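Local coordinates for coenzyme Q-binding protein COQ10 START domain-containing protein (PDB 2D4R) that is of unknown function but probably binds a lipid or other apolar molecule inside a START-like fold, as relatives in that superfamily do, at residues Ala6-Pro11 / Gly137-Val142; Glu35-Val40 / Ser49-Val54; Asp85-Thr90 / Leu104-Glu109; Arg16-Ala21 / Glu66-Glu71. All blocks are in the same frame, centred on the assembly; numbering follows the deposited sequence.

Interaction 1 of 4, residues Ala6-Pro11 / Gly137-Val142; sequences AERYIP and GLEERV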
# COMPACT_ATOMS: atom_id res chain seq x y z
N ALA A 6 0.19 5.69 -7.74
CA ALA A 6 1.54 5.42 -8.19
C ALA A 6 1.48 4.26 -9.17
O ALA A 6 0.57 3.43 -9.09
CB ALA A 6 2.42 5.08 -7.00
N GLU A 7 2.45 4.22 -10.07
CA GLU A 7 2.50 3.23 -11.14
C GLU A 7 3.95 2.78 -11.26
O GLU A 7 4.86 3.61 -11.24
CB GLU A 7 2.04 3.87 -12.46
CG GLU A 7 1.69 2.92 -13.59
CD GLU A 7 1.03 3.64 -14.75
OE1 GLU A 7 1.70 4.48 -15.40
OE2 GLU A 7 -0.17 3.38 -15.02
N ARG A 8 4.18 1.48 -11.35
CA ARG A 8 5.55 0.99 -11.38
C ARG A 8 5.66 -0.33 -12.14
O ARG A 8 4.82 -1.23 -11.96
CB ARG A 8 6.07 0.83 -9.94
CG ARG A 8 7.56 0.58 -9.83
CD ARG A 8 8.00 0.78 -8.39
NE ARG A 8 9.42 0.53 -8.19
CZ ARG A 8 10.38 1.43 -8.37
NH1 ARG A 8 11.65 1.11 -8.16
NH2 ARG A 8 10.06 2.65 -8.79
N TYR A 9 6.69 -0.43 -12.98
CA TYR A 9 6.95 -1.65 -13.74
C TYR A 9 7.89 -2.58 -12.98
O TYR A 9 8.96 -2.16 -12.54
CB TYR A 9 7.57 -1.31 -15.10
CG TYR A 9 8.02 -2.54 -15.85
CD1 TYR A 9 7.09 -3.36 -16.50
CD2 TYR A 9 9.36 -2.94 -15.83
CE1 TYR A 9 7.49 -4.54 -17.11
CE2 TYR A 9 9.77 -4.12 -16.45
CZ TYR A 9 8.82 -4.92 -17.08
OH TYR A 9 9.20 -6.11 -17.66
N ILE A 10 7.48 -3.83 -12.82
CA ILE A 10 8.32 -4.82 -12.15
C ILE A 10 8.62 -6.03 -13.04
O ILE A 10 7.72 -6.70 -13.53
CB ILE A 10 7.66 -5.28 -10.83
CG1 ILE A 10 7.62 -4.10 -9.84
CG2 ILE A 10 8.43 -6.46 -10.23
CD1 ILE A 10 6.92 -4.39 -8.52
N PRO A 11 9.91 -6.32 -13.25
CA PRO A 11 10.33 -7.45 -14.09
C PRO A 11 10.05 -8.83 -13.48
O PRO A 11 10.95 -9.49 -12.97
CB PRO A 11 11.82 -7.20 -14.30
CG PRO A 11 12.23 -6.36 -13.13
CD PRO A 11 11.05 -5.51 -12.80
N GLY A 137 9.38 -0.49 -2.88
CA GLY A 137 9.66 -1.53 -1.92
C GLY A 137 9.18 -2.89 -2.39
O GLY A 137 9.80 -3.91 -2.07
N LEU A 138 8.09 -2.93 -3.14
CA LEU A 138 7.61 -4.21 -3.70
C LEU A 138 8.55 -4.69 -4.80
O LEU A 138 8.81 -5.89 -4.91
CB LEU A 138 6.16 -4.07 -4.24
CG LEU A 138 5.63 -5.17 -5.18
CD1 LEU A 138 5.73 -6.52 -4.50
CD2 LEU A 138 4.19 -4.88 -5.58
N GLU A 139 9.09 -3.76 -5.58
CA GLU A 139 10.12 -4.05 -6.57
C GLU A 139 11.26 -4.79 -5.91
O GLU A 139 11.78 -5.79 -6.42
CB GLU A 139 10.67 -2.76 -7.18
CG GLU A 139 10.39 -2.56 -8.65
CD GLU A 139 11.57 -2.93 -9.53
OE1 GLU A 139 11.96 -2.11 -10.39
OE2 GLU A 139 12.11 -4.04 -9.36
N GLU A 140 11.65 -4.30 -4.74
CA GLU A 140 12.81 -4.81 -4.04
C GLU A 140 12.52 -6.13 -3.35
O GLU A 140 13.43 -6.89 -3.03
CB GLU A 140 13.29 -3.77 -3.03
CG GLU A 140 13.79 -2.49 -3.68
CD GLU A 140 14.30 -1.49 -2.67
OE1 GLU A 140 13.71 -1.42 -1.57
OE2 GLU A 140 15.30 -0.78 -2.97
N ARG A 141 11.24 -6.39 -3.11
CA ARG A 141 10.84 -7.67 -2.53
C ARG A 141 10.99 -8.71 -3.63
O ARG A 141 11.56 -9.77 -3.43
CB ARG A 141 9.39 -7.62 -2.06
CG ARG A 141 9.09 -8.33 -0.75
CD ARG A 141 9.68 -9.71 -0.67
NE ARG A 141 8.79 -10.66 0.00
CZ ARG A 141 9.14 -11.88 0.41
NH1 ARG A 141 10.39 -12.31 0.22
NH2 ARG A 141 8.26 -12.68 0.99
N VAL A 142 10.47 -8.36 -4.80
CA VAL A 142 10.34 -9.31 -5.90
C VAL A 142 11.72 -9.71 -6.41
O VAL A 142 11.94 -10.88 -6.75
CB VAL A 142 9.49 -8.72 -7.06
CG1 VAL A 142 9.41 -9.69 -8.21
CG2 VAL A 142 8.08 -8.41 -6.57
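Glu139 lies against both Arg8 and Ile10, and three kinds of interaction meet around it where strand 3-10 faces the long helix 120-144. The electrostatic part is loose. Glu139 OE1 sits 3.9 Å from Arg8 NH1, well out of the guanidinium plane and with no N-H aimed at it, which makes a long salt bridge of charge alone. Closer contact falls to the methylene carbons. Glu139 CG comes within 3.3 Å of Arg8 NE, the extended arginine crossing the glutamate at about a right angle. The same CG lies 3.4 Å from Ile10 CG1, the two side chains sliding past each other in opposite directions. Off-rotamer torsions (chi1 -115°, chi2 -99°) bend the glutamate, and its carboxylate ends up beside the strand's exit, with OE2 3.9 Å from Pro11 CD. The purely apolar part belongs to Ile10. Its CD1 reaches Leu138 CG at 3.7 Å, while the other branch, CG2, meets Val142 CG1 at 3.9 Å. Val17 of helix 14-22 and Val102 of the adjacent strand also touch Ile10. Strand and helix segments run nearly parallel, 12° apart, with axes 9.0 Å from each other, as befits the C-terminal helix gripped by the curved sheet in Bet v 1-like proteins. Cutting this glutamate back to alanine would probably leave Arg8 without this opposite charge and expose the flank of Ile10 now lined by CG. Shape thus matters more than directed bonding here: aliphatic carbon seals the buried Ile10 while a long ion pair lies at its more exposed side.

Interaction 2 of 4, residues Glu35-Val40 / Ser49-Val54; sequences ESLEVV and SRWVAV
Val52 O is gripped by two successive backbone amides: Glu35 N at 2.8 Å, and Ser36 N at 3.2 Å, the latter in the carbonyl plane on a lone pair. Two residues facing one make a classic beta bulge, at Glu35, where the chain turns a corner near the start of strand 34-43. Beyond it the antiparallel pairing is regular, Val52 N returning a bond to Ser36 O and Glu38 exchanging two with Arg50. Water 1 joins Ser36 OG to Arg50 O, donating to the carbonyl at 2.6 Å. These strands form the first beta hairpin of the START-like sheet, and 34-43 is the outermost strand on this side. On the face shared by Leu37, Trp51 and Ser49, Leu37 lies flat over the indole. The leucine's chi1 of -158° sets CG opposite the backbone N and lays CD1 over the ring, 3.6 Å from the six-membered centroid of Trp51 and 12° off the normal, a CH-pi contact. Trp51 NE1 donates in the ring plane to Ser49 OG at 2.9 Å, which fixes the indole's rotation; that hydroxyl also bonds Glu66, and the Trp51 ring stacks with Trp62. With a valine here, Leu37 CD1 and CG would probably lose the ring face they rest on, and Ser49 OG its indole donor. On the other face, Glu38 OE1 approaches the edge of the Arg50 guanidinium in a long salt bridge, 3.6 Å from NE.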
# COMPACT_ATOMS: atom_id res chain seq x y z
N GLU A 35 6.99 1.36 9.88
CA GLU A 35 7.68 0.95 11.09
C GLU A 35 7.19 -0.42 11.57
O GLU A 35 7.97 -1.24 12.03
CB GLU A 35 7.44 1.98 12.19
CG GLU A 35 7.95 1.55 13.55
CD GLU A 35 7.15 2.14 14.70
OE1 GLU A 35 7.46 3.27 15.13
OE2 GLU A 35 6.21 1.46 15.18
N SER A 36 5.88 -0.64 11.47
CA SER A 36 5.29 -1.92 11.86
C SER A 36 4.09 -2.28 10.97
O SER A 36 3.23 -1.44 10.70
CB SER A 36 4.87 -1.89 13.33
OG SER A 36 3.80 -1.00 13.56
N LEU A 37 4.05 -3.52 10.53
CA LEU A 37 2.91 -4.01 9.76
C LEU A 37 2.61 -5.44 10.20
O LEU A 37 3.36 -6.36 9.89
CB LEU A 37 3.23 -3.96 8.26
CG LEU A 37 2.06 -3.92 7.28
CD1 LEU A 37 2.58 -4.05 5.84
CD2 LEU A 37 1.09 -5.04 7.60
N GLU A 38 1.52 -5.61 10.93
CA GLU A 38 1.15 -6.91 11.45
C GLU A 38 -0.21 -7.39 10.94
O GLU A 38 -1.22 -6.71 11.09
CB GLU A 38 1.17 -6.90 12.99
CG GLU A 38 0.96 -5.52 13.63
CD GLU A 38 1.33 -5.47 15.12
OE1 GLU A 38 0.83 -4.57 15.83
OE2 GLU A 38 2.12 -6.33 15.59
N VAL A 39 -0.22 -8.58 10.34
CA VAL A 39 -1.48 -9.20 9.93
C VAL A 39 -2.21 -9.70 11.16
O VAL A 39 -1.74 -10.62 11.84
CB VAL A 39 -1.24 -10.39 8.96
CG1 VAL A 39 -2.56 -11.15 8.75
CG2 VAL A 39 -0.71 -9.88 7.62
N VAL A 40 -3.37 -9.11 11.47
CA VAL A 40 -4.10 -9.47 12.67
C VAL A 40 -5.14 -10.57 12.44
O VAL A 40 -5.47 -11.31 13.36
CB VAL A 40 -4.81 -8.25 13.31
CG1 VAL A 40 -3.80 -7.26 13.82
CG2 VAL A 40 -5.75 -7.61 12.32
N SER A 49 -5.02 -5.99 8.83
CA SER A 49 -3.64 -5.71 9.21
C SER A 49 -3.52 -4.37 9.94
O SER A 49 -4.30 -3.45 9.69
CB SER A 49 -2.75 -5.71 7.97
OG SER A 49 -3.18 -4.73 7.06
N ARG A 50 -2.53 -4.27 10.82
CA ARG A 50 -2.30 -3.06 11.60
C ARG A 50 -1.02 -2.37 11.10
O ARG A 50 0.06 -2.93 11.18
CB ARG A 50 -2.16 -3.40 13.09
CG ARG A 50 -1.83 -2.20 14.00
CD ARG A 50 -1.70 -2.61 15.48
NE ARG A 50 -2.65 -3.65 15.89
CZ ARG A 50 -3.86 -3.42 16.39
NH1 ARG A 50 -4.30 -2.18 16.55
NH2 ARG A 50 -4.65 -4.44 16.73
N TRP A 51 -1.17 -1.17 10.57
CA TRP A 51 -0.03 -0.43 10.04
C TRP A 51 0.40 0.68 11.00
O TRP A 51 -0.43 1.36 11.61
CB TRP A 51 -0.37 0.18 8.67
CG TRP A 51 -0.64 -0.82 7.55
CD1 TRP A 51 -1.59 -1.81 7.55
CD2 TRP A 51 0.03 -0.91 6.27
NE1 TRP A 51 -1.55 -2.49 6.36
CE2 TRP A 51 -0.57 -1.97 5.56
CE3 TRP A 51 1.08 -0.20 5.67
CZ2 TRP A 51 -0.16 -2.33 4.27
CZ3 TRP A 51 1.49 -0.56 4.39
CH2 TRP A 51 0.87 -1.62 3.71
N VAL A 52 1.71 0.85 11.14
CA VAL A 52 2.27 2.08 11.66
C VAL A 52 3.28 2.61 10.67
O VAL A 52 4.26 1.94 10.36
CB VAL A 52 2.97 1.88 13.04
CG1 VAL A 52 3.57 3.21 13.50
CG2 VAL A 52 1.97 1.36 14.07
N ALA A 53 3.04 3.82 10.19
CA ALA A 53 3.93 4.45 9.23
C ALA A 53 4.50 5.72 9.84
O ALA A 53 3.92 6.30 10.77
CB ALA A 53 3.16 4.77 7.93
N VAL A 54 5.64 6.16 9.31
CA VAL A 54 6.18 7.43 9.73
C VAL A 54 6.21 8.41 8.58
O VAL A 54 6.65 8.09 7.48
CB VAL A 54 7.59 7.28 10.32
CG1 VAL A 54 7.57 6.22 11.42
CG2 VAL A 54 8.60 6.93 9.24
O HOH W 1 1.51 -2.53 13.27

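Interaction 3 of 4, residues Asp85-Thr90 / Leu104-Glu109; sequences DRYEGT and LTLTYE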
# COMPACT_ATOMS: atom_id res chain seq x y z
N ASP A 85 -9.60 9.38 8.48
CA ASP A 85 -11.04 9.28 8.37
C ASP A 85 -11.36 8.35 7.23
O ASP A 85 -12.37 7.64 7.24
CB ASP A 85 -11.66 10.64 8.09
CG ASP A 85 -11.37 11.64 9.18
OD1 ASP A 85 -11.19 12.83 8.84
OD2 ASP A 85 -11.33 11.25 10.37
N ARG A 86 -10.48 8.35 6.24
CA ARG A 86 -10.65 7.49 5.08
C ARG A 86 -9.28 7.07 4.56
O ARG A 86 -8.37 7.90 4.42
CB ARG A 86 -11.43 8.25 4.01
CG ARG A 86 -11.77 7.47 2.77
CD ARG A 86 -12.56 8.36 1.82
NE ARG A 86 -13.21 7.62 0.74
CZ ARG A 86 -13.88 8.18 -0.26
NH1 ARG A 86 -13.99 9.50 -0.34
NH2 ARG A 86 -14.44 7.42 -1.19
N TYR A 87 -9.13 5.78 4.30
CA TYR A 87 -7.91 5.25 3.73
C TYR A 87 -8.23 3.98 2.95
O TYR A 87 -8.39 2.91 3.51
CB TYR A 87 -6.91 4.94 4.83
CG TYR A 87 -5.52 4.62 4.33
CD1 TYR A 87 -4.52 5.59 4.34
CD2 TYR A 87 -5.19 3.33 3.92
CE1 TYR A 87 -3.21 5.27 3.95
CE2 TYR A 87 -3.90 3.00 3.53
CZ TYR A 87 -2.91 3.97 3.55
OH TYR A 87 -1.63 3.62 3.16
N GLU A 88 -8.31 4.12 1.63
CA GLU A 88 -8.82 3.05 0.80
C GLU A 88 -8.32 3.15 -0.64
O GLU A 88 -7.88 4.21 -1.11
CB GLU A 88 -10.35 3.09 0.80
CG GLU A 88 -10.94 4.31 0.12
CD GLU A 88 -12.45 4.37 0.20
OE1 GLU A 88 -12.97 5.26 0.90
OE2 GLU A 88 -13.13 3.53 -0.44
N GLY A 89 -8.40 2.02 -1.35
CA GLY A 89 -7.91 2.01 -2.71
C GLY A 89 -7.76 0.62 -3.27
O GLY A 89 -8.38 -0.33 -2.82
N THR A 90 -6.92 0.49 -4.28
CA THR A 90 -6.75 -0.79 -4.93
C THR A 90 -5.29 -0.96 -5.29
O THR A 90 -4.61 0.01 -5.57
CB THR A 90 -7.59 -0.87 -6.21
OG1 THR A 90 -7.10 0.11 -7.13
CG2 THR A 90 -9.07 -0.61 -5.92
N LEU A 104 -1.19 1.44 -8.04
CA LEU A 104 -1.67 1.62 -6.68
C LEU A 104 -2.44 2.93 -6.54
O LEU A 104 -1.88 4.01 -6.73
CB LEU A 104 -0.50 1.60 -5.70
CG LEU A 104 -0.81 1.88 -4.23
CD1 LEU A 104 -1.92 0.96 -3.75
CD2 LEU A 104 0.45 1.69 -3.39
N THR A 105 -3.71 2.82 -6.19
CA THR A 105 -4.58 3.98 -6.10
C THR A 105 -5.06 4.12 -4.66
O THR A 105 -5.57 3.15 -4.07
CB THR A 105 -5.81 3.78 -7.01
OG1 THR A 105 -5.37 3.32 -8.29
CG2 THR A 105 -6.58 5.08 -7.17
N LEU A 106 -4.92 5.32 -4.11
CA LEU A 106 -5.21 5.57 -2.70
C LEU A 106 -6.05 6.83 -2.47
O LEU A 106 -5.61 7.95 -2.73
CB LEU A 106 -3.90 5.69 -1.92
CG LEU A 106 -3.98 6.06 -0.44
CD1 LEU A 106 -4.87 5.10 0.33
CD2 LEU A 106 -2.58 6.07 0.13
N THR A 107 -7.28 6.64 -2.00
CA THR A 107 -8.10 7.75 -1.55
C THR A 107 -8.00 7.84 -0.04
O THR A 107 -8.22 6.87 0.67
CB THR A 107 -9.58 7.53 -1.93
OG1 THR A 107 -9.70 7.53 -3.35
CG2 THR A 107 -10.48 8.60 -1.30
N TYR A 108 -7.65 9.01 0.46
CA TYR A 108 -7.47 9.20 1.89
C TYR A 108 -8.13 10.50 2.33
O TYR A 108 -8.29 11.44 1.54
CB TYR A 108 -5.98 9.25 2.23
CG TYR A 108 -5.31 10.49 1.67
CD1 TYR A 108 -5.16 11.64 2.46
CD2 TYR A 108 -4.91 10.55 0.34
CE1 TYR A 108 -4.63 12.82 1.92
CE2 TYR A 108 -4.37 11.71 -0.21
CZ TYR A 108 -4.24 12.84 0.59
OH TYR A 108 -3.73 13.99 0.05
N GLU A 109 -8.50 10.55 3.61
CA GLU A 109 -8.90 11.80 4.23
C GLU A 109 -8.34 11.87 5.63
O GLU A 109 -8.53 10.96 6.43
CB GLU A 109 -10.42 11.93 4.25
CG GLU A 109 -11.03 12.31 2.90
CD GLU A 109 -12.55 12.21 2.89
OE1 GLU A 109 -13.12 11.91 1.81
OE2 GLU A 109 -13.17 12.44 3.96
O HOH W 2 -4.83 0.75 -8.27
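An extended Arg86 chain with CG anti to the backbone N (chi1 -176°) and a Glu109 whose CG lies anti to its carbonyl carbon (chi1 -77°) bring guanidinium and carboxylate together above the sheet. Glu109 OE1 meets the guanidinium edge in plane, accepting a weak bond from Arg86 NH1 at 3.3 Å. Glu88 OE1 joins the salt-bridge network at Arg86 NE, though the modelled separation is too short to trust in detail. One guanidinium face is covered by Thr107 CG2, 3.4 Å above its plane. On the opposite side of the sheet, with Tyr87 and Tyr108, Leu106 CD1 sits over the middle of the Tyr87 ring, 3.8 Å from its centroid, in a CH-pi contact. Glu109 O takes both Asp85 N, at 2.8 Å, and Arg86 N, so the strand opens with a classic beta bulge. Gly89, nearly fully stretched, brings its CA to 2.9 Å from Thr105 O, where any CB would collide. Water 2 accepts from both Thr90 OG1 and Thr105 OG1. This hairpin lies between strands 3-10 and 74-82; Leu106 and Tyr108 press against helix 120-144, and Tyr87 meets Trp62 and Phe84.

Interaction 4 of 4, residues Arg16-Ala21 / Glu66-Glu71; sequences RVYRLA and EEWDDE
Tyr18 OH donates a hydrogen bond of 3.0 Å to Asp70 OD2, the one hydrogen bond between helix 14-22 and the end of strand 58-69 here. Asp70 OD2 lies at the ring edge, in the plane of the tyrosine, whereas the hydroxyl approaches from above the carboxylate, 52° out of its plane; ring and carboxylate stand perpendicular. The hydroxyl is also pushed close to the backbone, 3.1 Å from Asp69 C, though the neighbouring backbone nitrogens and the Asp69 carbonyl are badly angled for bonding. Trp68 fills the other flank. It turns an edge toward the face of Tyr18 in an offset edge-to-face pair, with planes at 82° and centroids 5.9 Å apart, and its CE3 lies 4.0 Å from Tyr18 CE2. Farther along the indole, CH2 comes 3.6 Å from Ala21 O, one helical turn on. Tyr18 spans the gap because its CG is anti to the backbone N (chi1 168°), carrying the ring outward; the axes of segments 16-21 and 66-69 are 10.7 Å apart at closest. In the next shell, Phe93 meets the Tyr18 ring edge-to-face, a weak bond links Trp68 NE1 to Thr47 OG1, and Lys22 forms a long, weak ion pair with Asp70. An aromatic pair and one hydrogen bond thus share the contact, and the hydroxyl's bond to Asp70 probably helps hold the buried ring in place.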
# COMPACT_ATOMS: atom_id res chain seq x y z
N ARG A 16 3.28 -13.59 -9.83
CA ARG A 16 4.34 -13.62 -8.83
C ARG A 16 4.38 -12.30 -8.07
O ARG A 16 4.48 -12.29 -6.85
CB ARG A 16 5.69 -13.89 -9.51
CG ARG A 16 6.88 -14.03 -8.55
CD ARG A 16 8.14 -14.45 -9.34
NE ARG A 16 7.84 -15.55 -10.25
CZ ARG A 16 8.51 -15.82 -11.37
NH1 ARG A 16 8.15 -16.85 -12.11
NH2 ARG A 16 9.54 -15.07 -11.74
N VAL A 17 4.30 -11.19 -8.79
CA VAL A 17 4.28 -9.87 -8.15
C VAL A 17 3.05 -9.76 -7.24
O VAL A 17 3.14 -9.25 -6.12
CB VAL A 17 4.26 -8.74 -9.21
CG1 VAL A 17 4.29 -7.36 -8.53
CG2 VAL A 17 5.45 -8.90 -10.16
N TYR A 18 1.92 -10.26 -7.71
CA TYR A 18 0.70 -10.23 -6.93
C TYR A 18 0.88 -11.02 -5.64
O TYR A 18 0.51 -10.54 -4.57
CB TYR A 18 -0.45 -10.81 -7.75
CG TYR A 18 -1.71 -11.10 -6.97
CD1 TYR A 18 -1.98 -12.37 -6.49
CD2 TYR A 18 -2.65 -10.09 -6.72
CE1 TYR A 18 -3.15 -12.65 -5.79
CE2 TYR A 18 -3.82 -10.36 -6.02
CZ TYR A 18 -4.07 -11.63 -5.56
OH TYR A 18 -5.23 -11.90 -4.88
N ARG A 19 1.45 -12.22 -5.73
CA ARG A 19 1.56 -13.09 -4.54
C ARG A 19 2.53 -12.54 -3.50
O ARG A 19 2.30 -12.68 -2.31
CB ARG A 19 2.01 -14.51 -4.93
CG ARG A 19 0.89 -15.55 -5.02
CD ARG A 19 0.17 -15.75 -3.67
NE ARG A 19 0.42 -17.06 -3.06
CZ ARG A 19 -0.23 -17.54 -2.00
NH1 ARG A 19 0.08 -18.74 -1.52
NH2 ARG A 19 -1.19 -16.83 -1.41
N LEU A 20 3.60 -11.91 -3.97
CA LEU A 20 4.57 -11.30 -3.08
C LEU A 20 4.03 -10.05 -2.39
O LEU A 20 4.46 -9.71 -1.28
CB LEU A 20 5.83 -10.95 -3.85
CG LEU A 20 6.66 -12.16 -4.25
CD1 LEU A 20 7.73 -11.74 -5.25
CD2 LEU A 20 7.28 -12.77 -2.99
N ALA A 21 3.10 -9.35 -3.04
CA ALA A 21 2.48 -8.19 -2.41
C ALA A 21 1.43 -8.62 -1.38
O ALA A 21 1.12 -7.88 -0.44
CB ALA A 21 1.84 -7.32 -3.46
N GLU A 66 -7.96 -5.69 3.74
CA GLU A 66 -7.77 -5.93 2.32
C GLU A 66 -8.50 -7.17 1.83
O GLU A 66 -8.48 -8.22 2.47
CB GLU A 66 -6.27 -6.03 1.98
CG GLU A 66 -5.43 -6.78 2.97
CD GLU A 66 -4.72 -5.85 3.93
OE1 GLU A 66 -4.55 -6.22 5.11
OE2 GLU A 66 -4.32 -4.74 3.50
N GLU A 67 -9.17 -7.01 0.70
CA GLU A 67 -9.86 -8.11 0.04
C GLU A 67 -9.02 -8.46 -1.17
O GLU A 67 -8.72 -7.60 -2.01
CB GLU A 67 -11.26 -7.66 -0.40
CG GLU A 67 -12.19 -8.79 -0.81
CD GLU A 67 -13.46 -8.28 -1.47
OE1 GLU A 67 -13.38 -7.34 -2.30
OE2 GLU A 67 -14.54 -8.83 -1.17
N TRP A 68 -8.62 -9.74 -1.23
CA TRP A 68 -7.71 -10.22 -2.25
C TRP A 68 -8.48 -10.97 -3.34
O TRP A 68 -9.24 -11.89 -3.04
CB TRP A 68 -6.65 -11.14 -1.61
CG TRP A 68 -5.72 -10.41 -0.67
CD1 TRP A 68 -5.78 -10.39 0.69
CD2 TRP A 68 -4.62 -9.56 -1.03
NE1 TRP A 68 -4.79 -9.59 1.21
CE2 TRP A 68 -4.06 -9.07 0.18
CE3 TRP A 68 -4.04 -9.17 -2.25
CZ2 TRP A 68 -2.96 -8.20 0.20
CZ3 TRP A 68 -2.95 -8.31 -2.23
CH2 TRP A 68 -2.42 -7.83 -1.01
N ASP A 69 -8.27 -10.56 -4.58
CA ASP A 69 -8.88 -11.23 -5.71
C ASP A 69 -7.83 -12.07 -6.47
O ASP A 69 -7.19 -11.59 -7.41
CB ASP A 69 -9.51 -10.20 -6.63
CG ASP A 69 -10.31 -10.82 -7.73
OD1 ASP A 69 -10.07 -12.01 -8.03
OD2 ASP A 69 -11.17 -10.13 -8.30
N ASP A 70 -7.67 -13.32 -6.05
CA ASP A 70 -6.65 -14.20 -6.59
C ASP A 70 -6.86 -14.45 -8.08
O ASP A 70 -5.90 -14.51 -8.84
CB ASP A 70 -6.67 -15.55 -5.85
CG ASP A 70 -6.29 -15.42 -4.37
OD1 ASP A 70 -7.04 -15.96 -3.52
OD2 ASP A 70 -5.25 -14.80 -4.07
N GLU A 71 -8.11 -14.60 -8.48
CA GLU A 71 -8.44 -14.85 -9.89
C GLU A 71 -7.89 -13.78 -10.82
O GLU A 71 -7.20 -14.08 -11.79
CB GLU A 71 -9.95 -14.93 -10.06
CG GLU A 71 -10.50 -16.32 -9.95
CD GLU A 71 -10.79 -16.89 -11.31
OE1 GLU A 71 -11.78 -16.45 -11.93
OE2 GLU A 71 -10.01 -17.76 -11.77

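How the interactions relate
All four contacts bear on the one curved antiparallel sheet. Interactions 2 and 3 are parts of two of its hairpins, 16 Å apart between centres and without touching; interactions 1 and 4 pack helices against it. Interactions 1 and 3 join through the probable hydrogen bond Ala6 N to Leu104 O, 2.9 Å, between neighbouring strands. Interactions 1 and 4 share a core in which helix 14-22 packs on helix 120-144, Val142 CG2 lying 3.6 Å from Leu20 CD1. Interactions 2 and 4 meet at Ser49 OG and Glu66 OE1, 2.8 Å apart. In relatives with this fold, sheet and C-terminal helix enclose an apolar pocket; Leu37, Trp51, Tyr87 and Leu106 probably face the corresponding interior here.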